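Local coordinates for DNA polymerase III beta subunit (Streptococcus pyogenes, PDB 2AVT), which probably forms a ring-shaped dimer that encircles DNA and keeps the replicative polymerase on its template during chromosome replication, at residues L325-N330 with I348-P353; V264-Q269 with L315-Q320; N283-G288 with V303-V308; S186-T191 with E364-I369. One frame throughout, in Å; residues are numbered along the deposited sequence.

Contact 1: residues L325-N330 with I348-P353; sequences LTISFN and IHFLSP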
# COMPACT_ATOMS: atom_id res chain seq x y z
N LEU A 325 -27.24 11.83 -31.00
CA LEU A 325 -27.73 11.75 -29.63
C LEU A 325 -26.80 12.43 -28.63
O LEU A 325 -25.58 12.47 -28.82
CB LEU A 325 -27.92 10.29 -29.23
CG LEU A 325 -28.44 10.03 -27.81
CD1 LEU A 325 -29.86 10.55 -27.69
CD2 LEU A 325 -28.40 8.54 -27.51
N THR A 326 -27.39 12.97 -27.58
CA THR A 326 -26.65 13.61 -26.51
C THR A 326 -27.12 12.91 -25.26
O THR A 326 -28.32 12.88 -24.98
CB THR A 326 -26.99 15.10 -26.40
OG1 THR A 326 -26.56 15.79 -27.58
CG2 THR A 326 -26.31 15.71 -25.17
N ILE A 327 -26.20 12.31 -24.51
CA ILE A 327 -26.60 11.62 -23.29
C ILE A 327 -25.65 11.91 -22.12
O ILE A 327 -24.45 12.12 -22.31
CB ILE A 327 -26.74 10.09 -23.55
CG1 ILE A 327 -27.39 9.41 -22.34
CG2 ILE A 327 -25.39 9.49 -23.86
CD1 ILE A 327 -27.86 7.99 -22.61
N SER A 328 -26.21 11.94 -20.92
CA SER A 328 -25.44 12.22 -19.71
C SER A 328 -25.54 11.06 -18.73
O SER A 328 -26.63 10.54 -18.48
CB SER A 328 -25.96 13.49 -19.04
OG SER A 328 -25.66 14.64 -19.82
N PHE A 329 -24.41 10.68 -18.16
CA PHE A 329 -24.37 9.57 -17.22
C PHE A 329 -23.18 9.71 -16.27
O PHE A 329 -22.25 10.46 -16.53
CB PHE A 329 -24.23 8.27 -18.02
CG PHE A 329 -23.07 8.28 -18.98
CD1 PHE A 329 -21.81 7.87 -18.56
CD2 PHE A 329 -23.22 8.73 -20.28
CE1 PHE A 329 -20.72 7.92 -19.43
CE2 PHE A 329 -22.14 8.78 -21.14
CZ PHE A 329 -20.89 8.37 -20.72
N ASN A 330 -23.22 8.99 -15.15
CA ASN A 330 -22.12 9.04 -14.20
C ASN A 330 -20.95 8.24 -14.77
O ASN A 330 -21.01 7.03 -14.87
CB ASN A 330 -22.56 8.45 -12.86
CG ASN A 330 -21.42 8.38 -11.86
OD1 ASN A 330 -20.51 7.58 -12.00
ND2 ASN A 330 -21.48 9.24 -10.84
N ILE A 348 -21.33 -0.01 -28.16
CA ILE A 348 -22.31 0.64 -27.30
C ILE A 348 -23.60 0.94 -28.06
O ILE A 348 -23.58 1.52 -29.14
CB ILE A 348 -21.75 1.96 -26.71
CG1 ILE A 348 -20.40 1.69 -26.05
CG2 ILE A 348 -22.73 2.52 -25.69
CD1 ILE A 348 -19.83 2.88 -25.28
N HIS A 349 -24.73 0.53 -27.47
CA HIS A 349 -26.04 0.73 -28.07
C HIS A 349 -26.90 1.67 -27.23
O HIS A 349 -27.19 1.39 -26.07
CB HIS A 349 -26.77 -0.61 -28.20
CG HIS A 349 -26.17 -1.53 -29.22
ND1 HIS A 349 -26.61 -2.82 -29.40
CD2 HIS A 349 -25.17 -1.33 -30.11
CE1 HIS A 349 -25.91 -3.38 -30.37
NE2 HIS A 349 -25.03 -2.50 -30.82
N PHE A 350 -27.32 2.78 -27.84
CA PHE A 350 -28.15 3.77 -27.15
C PHE A 350 -29.57 3.86 -27.69
O PHE A 350 -29.82 3.62 -28.88
CB PHE A 350 -27.57 5.19 -27.27
CG PHE A 350 -26.14 5.33 -26.84
CD1 PHE A 350 -25.10 5.08 -27.73
CD2 PHE A 350 -25.84 5.81 -25.57
CE1 PHE A 350 -23.79 5.31 -27.36
CE2 PHE A 350 -24.52 6.04 -25.20
CZ PHE A 350 -23.50 5.79 -26.10
N LEU A 351 -30.49 4.22 -26.81
CA LEU A 351 -31.88 4.45 -27.17
C LEU A 351 -32.07 5.96 -27.03
O LEU A 351 -31.51 6.73 -27.80
CB LEU A 351 -32.84 3.71 -26.24
CG LEU A 351 -33.22 2.30 -26.70
CD1 LEU A 351 -34.33 1.74 -25.84
CD2 LEU A 351 -33.67 2.36 -28.16
N SER A 352 -32.85 6.37 -26.03
CA SER A 352 -33.11 7.79 -25.79
C SER A 352 -32.20 8.34 -24.69
O SER A 352 -31.58 7.59 -23.94
CB SER A 352 -34.57 8.02 -25.39
OG SER A 352 -34.74 7.88 -23.99
N PRO A 353 -32.13 9.68 -24.57
CA PRO A 353 -31.30 10.32 -23.55
C PRO A 353 -31.60 9.83 -22.13
O PRO A 353 -30.74 9.88 -21.26
CB PRO A 353 -31.62 11.80 -23.72
CG PRO A 353 -31.88 11.90 -25.20
CD PRO A 353 -32.74 10.69 -25.45
O HOH W 1 -29.29 11.89 -20.46

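Contact 2: residues V264-Q269 with L315-Q320; sequences VVFNTQ and LDIVSQ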
# COMPACT_ATOMS: atom_id res chain seq x y z
N VAL A 264 -22.22 2.74 -31.48
CA VAL A 264 -20.88 3.26 -31.69
C VAL A 264 -19.89 2.22 -31.19
O VAL A 264 -20.13 1.56 -30.18
CB VAL A 264 -20.63 4.57 -30.92
CG1 VAL A 264 -19.28 5.16 -31.33
CG2 VAL A 264 -21.76 5.56 -31.20
N VAL A 265 -18.77 2.08 -31.89
CA VAL A 265 -17.75 1.12 -31.50
C VAL A 265 -16.48 1.91 -31.19
O VAL A 265 -16.00 2.67 -32.03
CB VAL A 265 -17.45 0.11 -32.63
CG1 VAL A 265 -16.39 -0.88 -32.17
CG2 VAL A 265 -18.72 -0.64 -33.02
N PHE A 266 -15.96 1.74 -29.98
CA PHE A 266 -14.75 2.44 -29.56
C PHE A 266 -13.66 1.47 -29.18
O PHE A 266 -13.90 0.29 -28.93
CB PHE A 266 -14.98 3.30 -28.31
CG PHE A 266 -16.13 4.26 -28.39
CD1 PHE A 266 -17.42 3.84 -28.12
CD2 PHE A 266 -15.90 5.60 -28.62
CE1 PHE A 266 -18.46 4.75 -28.08
CE2 PHE A 266 -16.93 6.51 -28.58
CZ PHE A 266 -18.21 6.09 -28.30
N ASN A 267 -12.44 1.99 -29.12
CA ASN A 267 -11.31 1.20 -28.67
C ASN A 267 -11.55 1.19 -27.16
O ASN A 267 -11.63 2.25 -26.53
CB ASN A 267 -10.01 1.93 -29.00
CG ASN A 267 -8.80 1.25 -28.40
OD1 ASN A 267 -7.95 0.72 -29.12
ND2 ASN A 267 -8.71 1.26 -27.07
N THR A 268 -11.71 0.00 -26.58
CA THR A 268 -11.98 -0.12 -25.15
C THR A 268 -11.11 0.74 -24.24
O THR A 268 -11.62 1.49 -23.40
CB THR A 268 -11.86 -1.59 -24.71
OG1 THR A 268 -12.78 -2.39 -25.46
CG2 THR A 268 -12.18 -1.73 -23.23
N GLN A 269 -9.79 0.65 -24.41
CA GLN A 269 -8.85 1.38 -23.58
C GLN A 269 -8.85 2.90 -23.73
O GLN A 269 -8.86 3.62 -22.73
CB GLN A 269 -7.43 0.86 -23.82
CG GLN A 269 -6.40 1.43 -22.86
CD GLN A 269 -5.01 0.84 -23.05
OE1 GLN A 269 -4.33 1.12 -24.04
NE2 GLN A 269 -4.59 0.01 -22.11
N LEU A 315 -13.72 12.32 -28.98
CA LEU A 315 -13.48 10.89 -28.83
C LEU A 315 -13.27 10.17 -30.16
O LEU A 315 -14.10 10.27 -31.07
CB LEU A 315 -14.63 10.24 -28.07
CG LEU A 315 -14.84 10.70 -26.63
CD1 LEU A 315 -16.01 9.95 -26.01
CD2 LEU A 315 -13.57 10.46 -25.85
N ASP A 316 -12.16 9.45 -30.27
CA ASP A 316 -11.86 8.69 -31.48
C ASP A 316 -12.77 7.46 -31.47
O ASP A 316 -13.01 6.87 -30.42
CB ASP A 316 -10.39 8.26 -31.47
CG ASP A 316 -9.98 7.53 -32.73
OD1 ASP A 316 -10.85 7.25 -33.59
OD2 ASP A 316 -8.77 7.22 -32.88
N ILE A 317 -13.29 7.08 -32.64
CA ILE A 317 -14.18 5.92 -32.69
C ILE A 317 -13.78 4.91 -33.77
O ILE A 317 -12.97 5.20 -34.65
CB ILE A 317 -15.64 6.33 -32.96
CG1 ILE A 317 -15.85 6.56 -34.45
CG2 ILE A 317 -15.97 7.60 -32.19
CD1 ILE A 317 -17.30 6.60 -34.85
N VAL A 318 -14.38 3.73 -33.69
CA VAL A 318 -14.12 2.66 -34.65
C VAL A 318 -15.16 2.71 -35.76
O VAL A 318 -14.83 2.62 -36.94
CB VAL A 318 -14.17 1.28 -33.97
CG1 VAL A 318 -13.83 0.19 -34.97
CG2 VAL A 318 -13.19 1.25 -32.81
N SER A 319 -16.42 2.87 -35.38
CA SER A 319 -17.51 2.94 -36.35
C SER A 319 -18.78 3.40 -35.65
O SER A 319 -18.94 3.20 -34.44
CB SER A 319 -17.75 1.57 -36.99
OG SER A 319 -18.35 0.68 -36.08
N GLN A 320 -19.68 4.01 -36.40
CA GLN A 320 -20.93 4.48 -35.82
C GLN A 320 -22.08 4.26 -36.80
O GLN A 320 -21.86 3.99 -37.98
CB GLN A 320 -20.83 5.96 -35.46
CG GLN A 320 -20.68 6.90 -36.64
CD GLN A 320 -20.44 8.34 -36.22
OE1 GLN A 320 -21.25 8.93 -35.51
NE2 GLN A 320 -19.32 8.90 -36.66

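Contact 3: residues N283-G288 with V303-V308; sequences NATQNG and VNSPEV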
# COMPACT_ATOMS: atom_id res chain seq x y z
N ASN A 283 -16.18 14.50 -10.64
CA ASN A 283 -16.12 14.03 -9.27
C ASN A 283 -16.12 15.20 -8.28
O ASN A 283 -16.50 15.05 -7.12
CB ASN A 283 -14.87 13.17 -9.06
CG ASN A 283 -14.91 12.38 -7.77
OD1 ASN A 283 -15.89 11.68 -7.49
ND2 ASN A 283 -13.86 12.48 -6.98
N ALA A 284 -15.70 16.37 -8.77
CA ALA A 284 -15.66 17.57 -7.93
C ALA A 284 -17.07 17.87 -7.45
O ALA A 284 -17.28 18.17 -6.27
CB ALA A 284 -15.11 18.75 -8.73
N THR A 285 -18.02 17.79 -8.36
CA THR A 285 -19.42 18.05 -8.05
C THR A 285 -20.19 16.76 -7.79
O THR A 285 -20.26 15.88 -8.65
CB THR A 285 -20.11 18.80 -9.21
OG1 THR A 285 -19.55 20.11 -9.34
CG2 THR A 285 -21.61 18.91 -8.95
N GLN A 286 -20.76 16.65 -6.60
CA GLN A 286 -21.53 15.47 -6.23
C GLN A 286 -22.53 15.18 -7.35
O GLN A 286 -23.09 16.11 -7.94
CB GLN A 286 -22.27 15.72 -4.92
CG GLN A 286 -21.36 16.24 -3.81
CD GLN A 286 -22.12 16.57 -2.55
OE1 GLN A 286 -23.08 17.35 -2.57
NE2 GLN A 286 -21.69 16.00 -1.43
N ASN A 287 -22.74 13.91 -7.65
CA ASN A 287 -23.66 13.51 -8.71
C ASN A 287 -23.18 14.06 -10.05
O ASN A 287 -23.96 14.15 -11.00
CB ASN A 287 -25.07 14.04 -8.41
CG ASN A 287 -25.76 13.27 -7.30
OD1 ASN A 287 -25.19 13.04 -6.23
ND2 ASN A 287 -27.01 12.87 -7.54
N GLY A 288 -21.91 14.44 -10.11
CA GLY A 288 -21.36 14.97 -11.35
C GLY A 288 -21.53 14.00 -12.49
O GLY A 288 -21.52 12.78 -12.29
N VAL A 303 -17.65 17.98 -19.68
CA VAL A 303 -17.90 18.08 -18.25
C VAL A 303 -17.70 19.53 -17.88
O VAL A 303 -16.79 20.19 -18.40
CB VAL A 303 -16.92 17.21 -17.44
CG1 VAL A 303 -17.18 17.39 -15.95
CG2 VAL A 303 -17.08 15.75 -17.82
N ASN A 304 -18.54 20.05 -17.00
CA ASN A 304 -18.39 21.44 -16.60
C ASN A 304 -18.63 21.62 -15.11
O ASN A 304 -19.77 21.63 -14.66
CB ASN A 304 -19.35 22.32 -17.38
CG ASN A 304 -18.98 23.79 -17.31
OD1 ASN A 304 -18.76 24.33 -16.23
ND2 ASN A 304 -18.89 24.44 -18.47
N SER A 305 -17.54 21.77 -14.36
CA SER A 305 -17.64 21.97 -12.92
C SER A 305 -17.43 23.45 -12.64
O SER A 305 -16.34 23.99 -12.83
CB SER A 305 -16.59 21.14 -12.18
OG SER A 305 -16.87 19.76 -12.28
N PRO A 306 -18.49 24.13 -12.18
CA PRO A 306 -18.49 25.56 -11.86
C PRO A 306 -17.30 26.05 -11.02
O PRO A 306 -16.90 27.20 -11.13
CB PRO A 306 -19.83 25.74 -11.14
CG PRO A 306 -20.71 24.81 -11.91
CD PRO A 306 -19.85 23.57 -12.02
N GLU A 307 -16.72 25.17 -10.21
CA GLU A 307 -15.58 25.56 -9.38
C GLU A 307 -14.21 25.23 -9.96
O GLU A 307 -13.45 26.14 -10.31
CB GLU A 307 -15.68 24.92 -7.98
CG GLU A 307 -14.42 25.11 -7.13
CD GLU A 307 -14.55 24.54 -5.72
OE1 GLU A 307 -14.83 23.33 -5.58
OE2 GLU A 307 -14.36 25.31 -4.75
N VAL A 308 -13.90 23.94 -10.04
CA VAL A 308 -12.60 23.49 -10.52
C VAL A 308 -12.28 23.66 -12.01
O VAL A 308 -11.19 24.10 -12.36
CB VAL A 308 -12.36 22.00 -10.14
CG1 VAL A 308 -12.32 21.85 -8.63
CG2 VAL A 308 -13.46 21.12 -10.72

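Contact 4: residues S186-T191 with E364-I369; sequences SQRLIT and EEESFI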
# COMPACT_ATOMS: atom_id res chain seq x y z
N SER A 186 -24.77 -5.83 -14.91
CA SER A 186 -23.87 -6.65 -15.70
C SER A 186 -24.42 -8.07 -15.74
O SER A 186 -24.79 -8.64 -14.69
CB SER A 186 -22.48 -6.67 -15.07
OG SER A 186 -21.56 -7.31 -15.93
N GLN A 187 -24.49 -8.64 -16.94
CA GLN A 187 -25.02 -9.99 -17.14
C GLN A 187 -24.19 -10.90 -18.05
O GLN A 187 -23.71 -10.48 -19.11
CB GLN A 187 -26.43 -9.91 -17.70
CG GLN A 187 -27.05 -11.26 -18.03
CD GLN A 187 -28.24 -11.12 -18.97
OE1 GLN A 187 -28.09 -10.85 -20.16
NE2 GLN A 187 -29.43 -11.30 -18.42
N ARG A 188 -24.05 -12.15 -17.64
CA ARG A 188 -23.30 -13.14 -18.41
C ARG A 188 -24.17 -14.37 -18.61
O ARG A 188 -24.66 -14.96 -17.65
CB ARG A 188 -22.01 -13.53 -17.67
CG ARG A 188 -21.11 -14.52 -18.41
CD ARG A 188 -20.50 -13.92 -19.68
NE ARG A 188 -19.75 -14.91 -20.47
CZ ARG A 188 -18.58 -15.42 -20.11
NH1 ARG A 188 -18.00 -15.04 -18.98
NH2 ARG A 188 -17.99 -16.33 -20.88
N LEU A 189 -24.38 -14.75 -19.87
CA LEU A 189 -25.18 -15.93 -20.19
C LEU A 189 -24.28 -16.99 -20.79
O LEU A 189 -23.41 -16.69 -21.61
CB LEU A 189 -26.28 -15.59 -21.19
CG LEU A 189 -27.27 -14.48 -20.85
CD1 LEU A 189 -28.34 -14.44 -21.94
CD2 LEU A 189 -27.91 -14.72 -19.49
N ILE A 190 -24.49 -18.22 -20.38
CA ILE A 190 -23.70 -19.33 -20.88
C ILE A 190 -24.62 -20.52 -21.01
O ILE A 190 -25.57 -20.66 -20.24
CB ILE A 190 -22.55 -19.67 -19.90
CG1 ILE A 190 -21.50 -18.56 -19.92
CG2 ILE A 190 -21.91 -20.99 -20.28
CD1 ILE A 190 -20.34 -18.80 -18.98
N THR A 191 -24.37 -21.36 -22.01
CA THR A 191 -25.17 -22.57 -22.19
C THR A 191 -24.22 -23.70 -21.85
O THR A 191 -23.16 -23.83 -22.46
CB THR A 191 -25.65 -22.77 -23.66
OG1 THR A 191 -26.25 -21.57 -24.15
CG2 THR A 191 -26.68 -23.90 -23.72
N GLU A 364 -17.20 -10.08 -29.74
CA GLU A 364 -18.33 -10.98 -29.56
C GLU A 364 -17.95 -12.45 -29.36
O GLU A 364 -18.35 -13.31 -30.13
CB GLU A 364 -19.31 -10.85 -30.73
CG GLU A 364 -18.65 -10.78 -32.09
CD GLU A 364 -19.58 -10.25 -33.15
OE1 GLU A 364 -20.51 -10.98 -33.54
OE2 GLU A 364 -19.39 -9.10 -33.59
N GLU A 365 -17.18 -12.72 -28.31
CA GLU A 365 -16.77 -14.09 -28.01
C GLU A 365 -17.54 -14.55 -26.78
O GLU A 365 -17.56 -15.74 -26.44
CB GLU A 365 -15.28 -14.16 -27.72
CG GLU A 365 -14.42 -13.80 -28.90
CD GLU A 365 -12.96 -14.13 -28.67
OE1 GLU A 365 -12.37 -13.57 -27.72
OE2 GLU A 365 -12.41 -14.95 -29.43
N GLU A 366 -18.18 -13.60 -26.12
CA GLU A 366 -18.97 -13.89 -24.93
C GLU A 366 -20.33 -13.22 -25.03
O GLU A 366 -20.48 -12.21 -25.71
CB GLU A 366 -18.26 -13.36 -23.68
CG GLU A 366 -16.89 -13.95 -23.39
CD GLU A 366 -16.27 -13.35 -22.14
OE1 GLU A 366 -16.94 -12.52 -21.49
OE2 GLU A 366 -15.12 -13.71 -21.79
N SER A 367 -21.31 -13.79 -24.35
CA SER A 367 -22.64 -13.21 -24.30
C SER A 367 -22.58 -12.38 -23.01
O SER A 367 -23.16 -12.74 -21.99
CB SER A 367 -23.71 -14.29 -24.17
OG SER A 367 -24.99 -13.70 -23.95
N PHE A 368 -21.84 -11.28 -23.08
CA PHE A 368 -21.64 -10.39 -21.95
C PHE A 368 -22.28 -9.04 -22.24
O PHE A 368 -21.83 -8.30 -23.10
CB PHE A 368 -20.13 -10.24 -21.70
CG PHE A 368 -19.77 -9.33 -20.57
CD1 PHE A 368 -20.57 -9.25 -19.43
CD2 PHE A 368 -18.59 -8.60 -20.61
CE1 PHE A 368 -20.19 -8.45 -18.36
CE2 PHE A 368 -18.21 -7.80 -19.54
CZ PHE A 368 -19.02 -7.72 -18.41
N ILE A 369 -23.35 -8.75 -21.51
CA ILE A 369 -24.07 -7.50 -21.68
C ILE A 369 -24.08 -6.68 -20.40
O ILE A 369 -24.34 -7.22 -19.32
CB ILE A 369 -25.53 -7.76 -22.07
CG1 ILE A 369 -25.60 -8.44 -23.45
CG2 ILE A 369 -26.31 -6.45 -22.06
CD1 ILE A 369 -26.99 -8.94 -23.82
O HOH W 2 -25.54 -11.51 -21.33
O HOH W 3 -21.08 -16.43 -22.59

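Contact 1: residues L325-N330 with I348-P353
Leu-325 opens the contact by splitting its two methyl branches between Phe-350 and Pro-353. Leu-325 CD2 sits 3.5 Å from CB of Phe-350 and also meets the carbonyl O of Leu-351. The other methyl goes to the proline ring, where Leu-325 CD1 lies 3.5 Å from Pro-353 CG. That approach is tighter than usual for two carbons, so leucine and proline are closely fitted. CG of Leu-325 stands trans to the backbone N (chi1 -180°), and this sets the fork across the turn after strand 345-350. Thr-326 takes part through its backbone. Thr-326 O lies 3.7 Å from CB of Pro-353, while the CB of Thr-326 points away from the partner segment. Ile-327 points back toward the partner segment. The methyl Ile-327 CG2 approaches the Phe-350 ring at a slant, 3.8 Å from Phe-350 CE2. Ile-327 CG1 runs beside the backbone of the turn, 3.6 Å from Pro-353 O. At Ser-328 the link becomes polar. One water accepts from Ser-328 N at 3.1 Å and donates to Pro-353 O at 2.6 Å. No direct hydrogen bond joins the segments, so apolar side chains and this water carry the contact. It brings together the two sheets of the C-terminal domain. Strand 325-329 is an outermost strand, within this chain, of one sheet and bonds through its backbone to strand 290-295. Strand 345-350 belongs to the other sheet, beside strands 262-267 and 357-361. Phe-357 of that sheet meets the rings of both Phe-350 and Phe-329, and Ile-294 of strand 290-295 touches Phe-350.

Contact 2: residues V264-Q269 with L315-Q320
The carbonyl O of Val-265 receives two backbone N-H groups from segment 315-320. Val-318 N gives the shorter bond, 2.6 Å to Val-265 O. Ser-319 N adds a weak one at 3.4 Å to the same Val-265 O. In return, Val-265 N donates to Ser-319 O at 2.8 Å. Two residues, Val-318 and Ser-319, therefore face the single residue Val-265, which makes a classic beta bulge. The bulge lies in the pairing of strand 262-267 with strand 319-322, an outermost strand of its sheet within this chain. Beyond it, Val-264 and Gln-320 form an antiparallel non-hydrogen-bonded pair.

The two methyls of Val-265 divide between the bulge residues. Val-265 CG1, trans to the backbone N (chi1 -179°), lies 3.6 Å from CB of Val-318. Val-265 CG2 turns to the serine instead and sits 3.4 Å from Ser-319 OG. Phe-266 is buried against Leu-271 of helix 268-282 and Ile-348 of strand 345-350. Phe-266 CE2 meets Ile-317 CG2 at 3.9 Å, and the carbonyl O of Asp-316 lies at the ring edge, 3.6 Å from Phe-266 CD2. One face of the ring carries CG1 of Val-264, offset toward the rim. Leu-271 also touches Leu-315. Asp-316 makes a long, weak ion pair with Lys-110 of the second subunit.

Contact 3: residues N283-G288 with V303-V308
Two surface turns meet here: a type II beta turn running from Thr-285 to Gly-288, and the hairpin turn that leaves strand 298-305. The side chain of Ala-284, just before the beta turn, touches Val-308 in the hairpin. Ala-284 CB lies 3.5 Å from Val-308 CG2, while Val-308 CG1 stands farther off. Val-308 also lies at the subunit interface: it packs on Phe-81 of the second subunit and makes backbone hydrogen bonds to that subunit. Ser-305 OG is near too, 4.1 Å from the same Ala-284 CB. This hydroxyl is hydrogen-bonded to the carbonyl O of Ile-281, near the end of helix 268-282. Thr-285 adds a looser approach, with Thr-285 OG1 4.0 Å from Ser-305 OG. No hydrogen bond crosses between the segments. Within the beta turn, Gly-288 N bonds weakly to Thr-285 O at 2.6 Å. Asn-287 has a positive phi of 62°, which fits the third position of a type II turn. The contact is small and largely exposed. Val-303 packs on helix 268-282 through Ala-278 and Ile-281. The contact joins the link between that helix and strand 290-295 to the turn between strands 298-305 and 309-314.

Contact 4: residues S186-T191 with E364-I369
Glu-366 lays its carboxylate over the guanidinium of Arg-188. The two planes are only 6° apart, and Glu-366 OE1 lies 3.6 Å from Arg-188 CZ, over the centre of the group. No N-H points at this oxygen, so the long salt bridge rests on charge alone. Ile-190 CD1 lies over the opposite face, toward its rim. Arg-188 also has a salt bridge to Glu-148 of helix 139-149, which probably sets the position of its NH1.

Ser-367 is the centre of an inverse gamma turn. Ser-367 O accepts from Leu-189 N at 3.2 Å, and Ser-367 OG lies 3.6 Å from Leu-189 CB. A water accepts from Ser-367 N and from Arg-188 NE, at the guanidinium edge, and donates to Leu-189 O. Here strand 184-191 of the central domain pairs antiparallel with strand 367-372 of the C-terminal domain, so that one continuous sheet spans the two domains.

With CG trans to the backbone N (chi1 179°), the Phe-368 ring is placed edge-on to Ser-186 and Gln-187. Gln-187 O lies 3.4 Å from Phe-368 CD1, and Ser-186 OG is close to Phe-368 CE1 near the ring plane. That hydroxyl is hydrogen-bonded to the carbonyl O of Glu-148. Ile-369 forms the hydrogen-bonded pair with Gln-187: Gln-187 N to Ile-369 O is 2.8 Å, and Ile-369 N to Gln-187 O is 3.0 Å. Its side chain lies on the face shared with Gln-187, where Thr-360 of strand 357-361 touches it.

Overall arrangement
Contacts 1, 2 and 4 share one long antiparallel sheet. Contact 4 joins its central and C-terminal domain strands by backbone bonds, with stacked charges beside them. Contact 2 pairs its strands near the far end and carries a bulge. Contact 1 links the same sheet to the second one of the C-terminal domain, mainly through apolar side chains. These three are partly buried, whereas contact 3 is a small surface meeting of turns without a cross-segment hydrogen bond. Contacts 1 and 2 touch where Ile-348 meets Val-264 and Phe-266. Along the chain, contacts 1, 2 and 3 all lie inside the loop that contact 4 closes. Contact 3 reaches the second subunit by backbone bonds and packing, contact 2 by a weak ion pair.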